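Local coordinates for protein 1,3-alpha-isomaltosidase (Kribbella flavida DSM 17836, PDB 5X3I) that hydrolyses the alpha-1,3-glucosidic linkages of the cyclic tetrasaccharide cyclobis-(1-6)-alpha-nigerosyl inside the cell, releasing isomaltose, at residues G148-R160 / D264-D276. The protein carries 1 engineered substitution. Numbering follows the deposited sequence.
Sequences GVGEVRGGGERVR and DEPVVDLAIYEGD. With SO4 (sulfate ion), chain C.
A parallel strand pair at the edge of the mixed sheet in the N-terminal galactose mutarotase-like beta-sandwich of this family 31 glycosidase joins 151-153 to 267-274. Four backbone hydrogen bonds zip it together, from Glu-151 N to Pro-266 O at 3.2 Å through to Leu-270 N on Arg-153 O at 2.8 Å. On the inner face Val-152 and Val-268 stand side by side and both reach Phe-176 of the facing strand 170-179; farther along, Leu-270 CD2 packs against Val-159 CG2 at 3.8 Å. On the outer face the extended Arg-153 crosses Val-267, whose CG1, anti to the backbone N (chi1 174°), sits under one face of the guanidinium, 3.7 Å from NE. The same NE is bonded to Glu-151 OE1 at 2.9 Å, met from above the carboxylate plane, which helps fix how the guanidinium is turned. With Val-267 cut back to an alanine, the guanidinium is likely to lose the CG1 and CG2 contacts beneath it and be freer to turn. Past strand 151-153 the chain turns through Gly-154, Gly-155 and Gly-156, whose first and last N-H groups hold a sulfate, probably from the crystallisation liquor. A water links Gly-154 O to Ile-272 N, continuing the connection beyond the direct bonds. Beyond it, Arg-158 NH1 is modelled 2.4 Å from Glu-274 OE1, a salt bridge of doubtful exact length, while Trp-237 adds a cation-pi contact. Backbone bonds thus hold this edge strand, with valines and Leu-270 turned inward and the Glu-151/Arg-153 pair lying over Val-267 outside.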
ATOM      1  N   GLY A 148       2.976  36.116   6.820  1.00 39.57           N
ATOM      2  CA  GLY A 148       2.880  35.217   7.962  1.00 33.35           C
ATOM      3  C   GLY A 148       4.153  35.092   8.769  1.00 31.07           C
ATOM      4  O   GLY A 148       5.207  35.553   8.348  1.00 30.85           O
ATOM      5  N   VAL A 149       4.050  34.471   9.942  1.00 37.36           N
ATOM      6  CA  VAL A 149       5.224  34.160  10.757  1.00 39.40           C
ATOM      7  C   VAL A 149       5.838  32.830  10.334  1.00 37.59           C
ATOM      8  O   VAL A 149       6.915  32.460  10.792  1.00 36.63           O
ATOM      9  CB  VAL A 149       4.892  34.080  12.266  1.00 41.40           C
ATOM     10  CG1 VAL A 149       4.117  35.301  12.716  1.00 42.41           C
ATOM     11  CG2 VAL A 149       4.133  32.794  12.587  1.00 38.85           C
ATOM     12  N   GLY A 150       5.137  32.116   9.459  1.00 40.07           N
ATOM     13  CA  GLY A 150       5.562  30.796   9.030  1.00 34.50           C
ATOM     14  C   GLY A 150       6.745  30.799   8.089  1.00 34.91           C
ATOM     15  O   GLY A 150       6.979  31.769   7.371  1.00 35.32           O
ATOM     16  N   GLU A 151       7.481  29.693   8.082  1.00 31.77           N
ATOM     17  CA  GLU A 151       8.652  29.549   7.231  1.00 31.51           C
ATOM     18  C   GLU A 151       8.671  28.218   6.495  1.00 31.43           C
ATOM     19  O   GLU A 151       8.269  27.184   7.027  1.00 28.25           O
ATOM     20  CB  GLU A 151       9.937  29.666   8.047  1.00 32.97           C
ATOM     21  CG  GLU A 151      10.019  30.870   8.949  1.00 41.22           C
ATOM     22  CD  GLU A 151      11.159  30.758   9.935  1.00 51.63           C
ATOM     23  OE1 GLU A 151      12.103  29.985   9.665  1.00 44.25           O
ATOM     24  OE2 GLU A 151      11.105  31.429  10.987  1.00 61.69           O
ATOM     25  N   VAL A 152       9.146  28.261   5.264  1.00 28.62           N
ATOM     26  CA  VAL A 152       9.546  27.059   4.572  1.00 29.25           C
ATOM     27  C   VAL A 152      11.060  27.021   4.648  1.00 29.68           C
ATOM     28  O   VAL A 152      11.734  27.902   4.119  1.00 32.40           O
ATOM     29  CB  VAL A 152       9.065  27.039   3.124  1.00 27.90           C
ATOM     30  CG1 VAL A 152       9.703  25.882   2.375  1.00 28.34           C
ATOM     31  CG2 VAL A 152       7.554  26.948   3.084  1.00 22.96           C
ATOM     32  N   ARG A 153      11.589  26.027   5.348  1.00 27.72           N
ATOM     33  CA  ARG A 153      13.020  25.946   5.600  1.00 27.73           C
ATOM     34  C   ARG A 153      13.678  24.855   4.783  1.00 32.18           C
ATOM     35  O   ARG A 153      13.188  23.730   4.745  1.00 31.02           O
ATOM     36  CB  ARG A 153      13.291  25.686   7.077  1.00 30.23           C
ATOM     37  CG  ARG A 153      12.647  26.667   8.018  1.00 34.00           C
ATOM     38  CD  ARG A 153      12.791  26.200   9.452  1.00 37.34           C
ATOM     39  NE  ARG A 153      12.222  27.160  10.390  1.00 42.35           N
ATOM     40  CZ  ARG A 153      12.140  26.968  11.701  1.00 43.64           C
ATOM     41  NH1 ARG A 153      12.592  25.845  12.236  1.00 42.15           N
ATOM     42  NH2 ARG A 153      11.608  27.901  12.477  1.00 45.75           N
ATOM     43  N   GLY A 154      14.797  25.185   4.147  1.00 30.19           N
ATOM     44  CA  GLY A 154      15.652  24.178   3.553  1.00 31.12           C
ATOM     45  C   GLY A 154      15.709  24.054   2.045  1.00 34.69           C
ATOM     46  O   GLY A 154      16.558  23.332   1.525  1.00 38.35           O
ATOM     47  N   GLY A 155      14.839  24.758   1.332  1.00 29.33           N
ATOM     48  CA  GLY A 155      14.823  24.649  -0.115  1.00 29.72           C
ATOM     49  C   GLY A 155      15.744  25.601  -0.860  1.00 33.60           C
ATOM     50  O   GLY A 155      15.940  25.463  -2.066  1.00 30.35           O
ATOM     51  N   GLY A 156      16.303  26.576  -0.154  1.00 38.66           N
ATOM     52  CA  GLY A 156      17.176  27.558  -0.778  1.00 39.40           C
ATOM     53  C   GLY A 156      16.541  28.283  -1.950  1.00 36.65           C
ATOM     54  O   GLY A 156      15.356  28.609  -1.924  1.00 37.06           O
ATOM     55  N   GLU A 157      17.323  28.515  -2.998  1.00 35.97           N
ATOM     56  CA  GLU A 157      16.849  29.304  -4.130  1.00 40.20           C
ATOM     57  C   GLU A 157      15.863  28.551  -5.008  1.00 36.84           C
ATOM     58  O   GLU A 157      15.271  29.127  -5.914  1.00 35.77           O
ATOM     59  CB  GLU A 157      18.028  29.781  -4.978  1.00 49.22           C
ATOM     60  CG  GLU A 157      18.929  30.781  -4.269  1.00 60.31           C
ATOM     61  CD  GLU A 157      19.988  31.365  -5.183  1.00 72.24           C
ATOM     62  OE1 GLU A 157      21.180  31.317  -4.819  1.00 78.14           O
ATOM     63  OE2 GLU A 157      19.624  31.878  -6.263  1.00 76.72           O
ATOM     64  N   ARG A 158      15.687  27.261  -4.743  1.00 37.54           N
ATOM     65  CA  ARG A 158      14.747  26.468  -5.521  1.00 34.00           C
ATOM     66  C   ARG A 158      13.304  26.786  -5.146  1.00 30.95           C
ATOM     67  O   ARG A 158      12.396  26.576  -5.940  1.00 32.55           O
ATOM     68  CB  ARG A 158      15.025  24.973  -5.337  1.00 36.35           C
ATOM     69  CG  ARG A 158      16.288  24.491  -6.034  1.00 32.91           C
ATOM     70  CD  ARG A 158      16.376  22.971  -6.035  1.00 31.90           C
ATOM     71  NE  ARG A 158      17.258  22.483  -7.090  1.00 27.71           N
ATOM     72  CZ  ARG A 158      18.498  22.074  -6.882  1.00 26.25           C
ATOM     73  NH1 ARG A 158      18.993  22.082  -5.657  1.00 30.67           N
ATOM     74  NH2 ARG A 158      19.236  21.645  -7.894  1.00 32.34           N
ATOM     75  N   VAL A 159      13.099  27.304  -3.940  1.00 29.74           N
ATOM     76  CA  VAL A 159      11.753  27.567  -3.438  1.00 30.98           C
ATOM     77  C   VAL A 159      11.277  28.994  -3.724  1.00 32.41           C
ATOM     78  O   VAL A 159      11.963  29.962  -3.416  1.00 31.99           O
ATOM     79  CB  VAL A 159      11.668  27.314  -1.921  1.00 29.94           C
ATOM     80  CG1 VAL A 159      10.333  27.785  -1.372  1.00 26.58           C
ATOM     81  CG2 VAL A 159      11.874  25.841  -1.618  1.00 31.28           C
ATOM     82  N   ARG A 160      10.094  29.103  -4.317  1.00 33.29           N
ATOM     83  CA  ARG A 160       9.465  30.389  -4.582  1.00 42.77           C
ATOM     84  C   ARG A 160       7.974  30.362  -4.269  1.00 37.89           C
ATOM     85  O   ARG A 160       7.383  29.297  -4.105  1.00 30.09           O
ATOM     86  CB  ARG A 160       9.677  30.795  -6.039  1.00 44.24           C
ATOM     87  CG  ARG A 160      11.084  31.267  -6.350  1.00 54.14           C
ATOM     88  CD  ARG A 160      11.153  31.854  -7.747  1.00 65.32           C
ATOM     89  NE  ARG A 160      12.140  32.923  -7.842  1.00 73.09           N
ATOM     90  CZ  ARG A 160      12.275  33.718  -8.899  1.00 78.36           C
ATOM     91  NH1 ARG A 160      13.199  34.669  -8.903  1.00 82.26           N
ATOM     92  NH2 ARG A 160      11.483  33.561  -9.950  1.00 75.82           N
ATOM     93  N   ASP A 264       0.245  22.540  14.693  1.00 26.94           N
ATOM     94  CA  ASP A 264       0.285  23.799  15.427  1.00 27.95           C
ATOM     95  C   ASP A 264       1.434  24.716  15.038  1.00 28.56           C
ATOM     96  O   ASP A 264       1.384  25.911  15.298  1.00 31.01           O
ATOM     97  CB  ASP A 264       0.365  23.526  16.923  1.00 29.83           C
ATOM     98  CG  ASP A 264      -0.932  23.003  17.476  1.00 36.65           C
ATOM     99  OD1 ASP A 264      -1.972  23.217  16.823  1.00 40.32           O
ATOM    100  OD2 ASP A 264      -0.913  22.389  18.559  1.00 40.50           O
ATOM    101  N   GLU A 265       2.474  24.163  14.437  1.00 27.68           N
ATOM    102  CA  GLU A 265       3.645  24.951  14.108  1.00 28.41           C
ATOM    103  C   GLU A 265       3.664  25.262  12.623  1.00 27.95           C
ATOM    104  O   GLU A 265       3.731  24.355  11.804  1.00 28.26           O
ATOM    105  CB  GLU A 265       4.921  24.211  14.523  1.00 33.32           C
ATOM    106  CG  GLU A 265       6.205  24.983  14.301  1.00 38.15           C
ATOM    107  CD  GLU A 265       7.453  24.182  14.660  1.00 50.53           C
ATOM    108  OE1 GLU A 265       8.333  24.733  15.355  1.00 57.75           O
ATOM    109  OE2 GLU A 265       7.563  23.009  14.240  1.00 48.76           O
ATOM    110  N   PRO A 266       3.608  26.554  12.268  1.00 28.48           N
ATOM    111  CA  PRO A 266       3.586  26.944  10.857  1.00 29.19           C
ATOM    112  C   PRO A 266       4.964  26.848  10.204  1.00 28.90           C
ATOM    113  O   PRO A 266       5.486  27.841   9.709  1.00 28.14           O
ATOM    114  CB  PRO A 266       3.099  28.394  10.905  1.00 27.27           C
ATOM    115  CG  PRO A 266       3.597  28.900  12.205  1.00 27.46           C
ATOM    116  CD  PRO A 266       3.544  27.723  13.163  1.00 30.65           C
ATOM    117  N   VAL A 267       5.543  25.654  10.203  1.00 27.85           N
ATOM    118  CA  VAL A 267       6.867  25.445   9.630  1.00 27.02           C
ATOM    119  C   VAL A 267       6.862  24.249   8.690  1.00 28.57           C
ATOM    120  O   VAL A 267       6.336  23.192   9.034  1.00 30.36           O
ATOM    121  CB  VAL A 267       7.927  25.227  10.729  1.00 29.95           C
ATOM    122  CG1 VAL A 267       9.272  24.863  10.119  1.00 27.67           C
ATOM    123  CG2 VAL A 267       8.054  26.463  11.597  1.00 30.19           C
ATOM    124  N   VAL A 268       7.425  24.422   7.500  1.00 28.58           N
ATOM    125  CA  VAL A 268       7.643  23.306   6.595  1.00 25.21           C
ATOM    126  C   VAL A 268       9.141  23.073   6.441  1.00 27.13           C
ATOM    127  O   VAL A 268       9.871  23.934   5.945  1.00 26.36           O
ATOM    128  CB  VAL A 268       7.007  23.537   5.221  1.00 24.04           C
ATOM    129  CG1 VAL A 268       7.414  22.441   4.268  1.00 24.48           C
ATOM    130  CG2 VAL A 268       5.492  23.589   5.339  1.00 23.04           C
ATOM    131  N   ASP A 269       9.597  21.917   6.905  1.00 24.70           N
ATOM    132  CA  ASP A 269      10.996  21.539   6.772  1.00 22.84           C
ATOM    133  C   ASP A 269      11.185  20.725   5.506  1.00 22.96           C
ATOM    134  O   ASP A 269      10.608  19.650   5.353  1.00 22.36           O
ATOM    135  CB  ASP A 269      11.473  20.748   7.990  1.00 24.94           C
ATOM    136  CG  ASP A 269      11.605  21.606   9.232  1.00 34.48           C
ATOM    137  OD1 ASP A 269      10.763  21.462  10.144  1.00 37.91           O
ATOM    138  OD2 ASP A 269      12.551  22.422   9.301  1.00 35.11           O
ATOM    139  N   LEU A 270      12.000  21.243   4.602  1.00 23.48           N
ATOM    140  CA  LEU A 270      12.183  20.636   3.299  1.00 21.98           C
ATOM    141  C   LEU A 270      13.634  20.225   3.104  1.00 28.19           C
ATOM    142  O   LEU A 270      14.536  21.054   3.217  1.00 30.48           O
ATOM    143  CB  LEU A 270      11.745  21.602   2.202  1.00 24.68           C
ATOM    144  CG  LEU A 270      11.919  21.156   0.751  1.00 26.13           C
ATOM    145  CD1 LEU A 270      10.903  20.096   0.392  1.00 24.04           C
ATOM    146  CD2 LEU A 270      11.845  22.339  -0.209  1.00 24.33           C
ATOM    147  N   ALA A 271      13.862  18.941   2.836  1.00 25.37           N
ATOM    148  CA  ALA A 271      15.211  18.455   2.583  1.00 19.92           C
ATOM    149  C   ALA A 271      15.475  18.438   1.090  1.00 21.02           C
ATOM    150  O   ALA A 271      14.628  18.024   0.307  1.00 24.99           O
ATOM    151  CB  ALA A 271      15.420  17.059   3.190  1.00 21.55           C
ATOM    152  N   ILE A 272      16.645  18.921   0.701  1.00 22.87           N
ATOM    153  CA  ILE A 272      17.074  18.889  -0.688  1.00 21.51           C
ATOM    154  C   ILE A 272      18.279  17.968  -0.822  1.00 21.85           C
ATOM    155  O   ILE A 272      19.223  18.079  -0.055  1.00 25.77           O
ATOM    156  CB  ILE A 272      17.443  20.289  -1.202  1.00 26.92           C
ATOM    157  CG1 ILE A 272      16.242  21.227  -1.090  1.00 24.48           C
ATOM    158  CG2 ILE A 272      17.918  20.220  -2.645  1.00 26.27           C
ATOM    159  CD1 ILE A 272      15.076  20.811  -1.937  1.00 25.74           C
ATOM    160  N   TYR A 273      18.245  17.055  -1.786  1.00 23.61           N
ATOM    161  CA  TYR A 273      19.375  16.154  -2.000  1.00 24.60           C
ATOM    162  C   TYR A 273      19.950  16.391  -3.381  1.00 23.77           C
ATOM    163  O   TYR A 273      19.207  16.514  -4.345  1.00 26.45           O
ATOM    164  CB  TYR A 273      18.961  14.684  -1.848  1.00 21.41           C
ATOM    165  CG  TYR A 273      18.095  14.399  -0.645  1.00 17.29           C
ATOM    166  CD1 TYR A 273      18.620  14.421   0.631  1.00 17.82           C
ATOM    167  CD2 TYR A 273      16.755  14.101  -0.791  1.00 18.73           C
ATOM    168  CE1 TYR A 273      17.831  14.152   1.731  1.00 17.94           C
ATOM    169  CE2 TYR A 273      15.961  13.833   0.302  1.00 17.51           C
ATOM    170  CZ  TYR A 273      16.505  13.862   1.557  1.00 17.75           C
ATOM    171  OH  TYR A 273      15.714  13.608   2.646  1.00 19.68           O
ATOM    172  N   GLU A 274      21.274  16.436  -3.482  1.00 26.14           N
ATOM    173  CA  GLU A 274      21.912  16.716  -4.765  1.00 29.08           C
ATOM    174  C   GLU A 274      22.821  15.578  -5.213  1.00 27.52           C
ATOM    175  O   GLU A 274      23.497  14.970  -4.396  1.00 26.78           O
ATOM    176  CB  GLU A 274      22.706  18.018  -4.679  1.00 29.63           C
ATOM    177  CG  GLU A 274      21.952  19.132  -3.971  1.00 31.72           C
ATOM    178  CD  GLU A 274      22.035  20.450  -4.698  1.00 41.85           C
ATOM    179  OE1 GLU A 274      21.016  21.170  -4.748  1.00 41.39           O
ATOM    180  OE2 GLU A 274      23.125  20.771  -5.215  1.00 57.08           O
ATOM    181  N   GLY A 275      22.808  15.274  -6.506  1.00 26.00           N
ATOM    182  CA  GLY A 275      23.718  14.288  -7.064  1.00 25.12           C
ATOM    183  C   GLY A 275      23.078  13.539  -8.208  1.00 27.64           C
ATOM    184  O   GLY A 275      22.041  13.961  -8.719  1.00 28.70           O
ATOM    185  N   ASP A 276      23.679  12.420  -8.606  1.00 25.40           N
ATOM    186  CA  ASP A 276      23.024  11.508  -9.536  1.00 24.00           C
ATOM    187  C   ASP A 276      21.886  10.827  -8.773  1.00 23.09           C
ATOM    188  O   ASP A 276      21.848  10.916  -7.549  1.00 24.68           O
ATOM    189  CB  ASP A 276      24.018  10.498 -10.137  1.00 26.75           C
ATOM    190  CG  ASP A 276      24.752   9.669  -9.094  1.00 28.43           C
ATOM    191  OD1 ASP A 276      24.283   9.514  -7.950  1.00 30.05           O
ATOM    192  OD2 ASP A 276      25.825   9.145  -9.443  1.00 34.62           O
TER
HETATM  193  S   SO4 C 801      16.914  28.102   3.295  1.00 64.10           S
HETATM  194  O1  SO4 C 801      16.991  26.915   2.448  1.00 44.91           O
HETATM  195  O2  SO4 C 801      16.407  27.772   4.623  1.00 47.31           O
HETATM  196  O3  SO4 C 801      18.247  28.677   3.431  1.00 68.46           O
HETATM  197  O4  SO4 C 801      16.024  29.068   2.661  1.00 52.71           O
HETATM  198  O   HOH W   1      17.822  20.928   2.534  1.00 31.59           O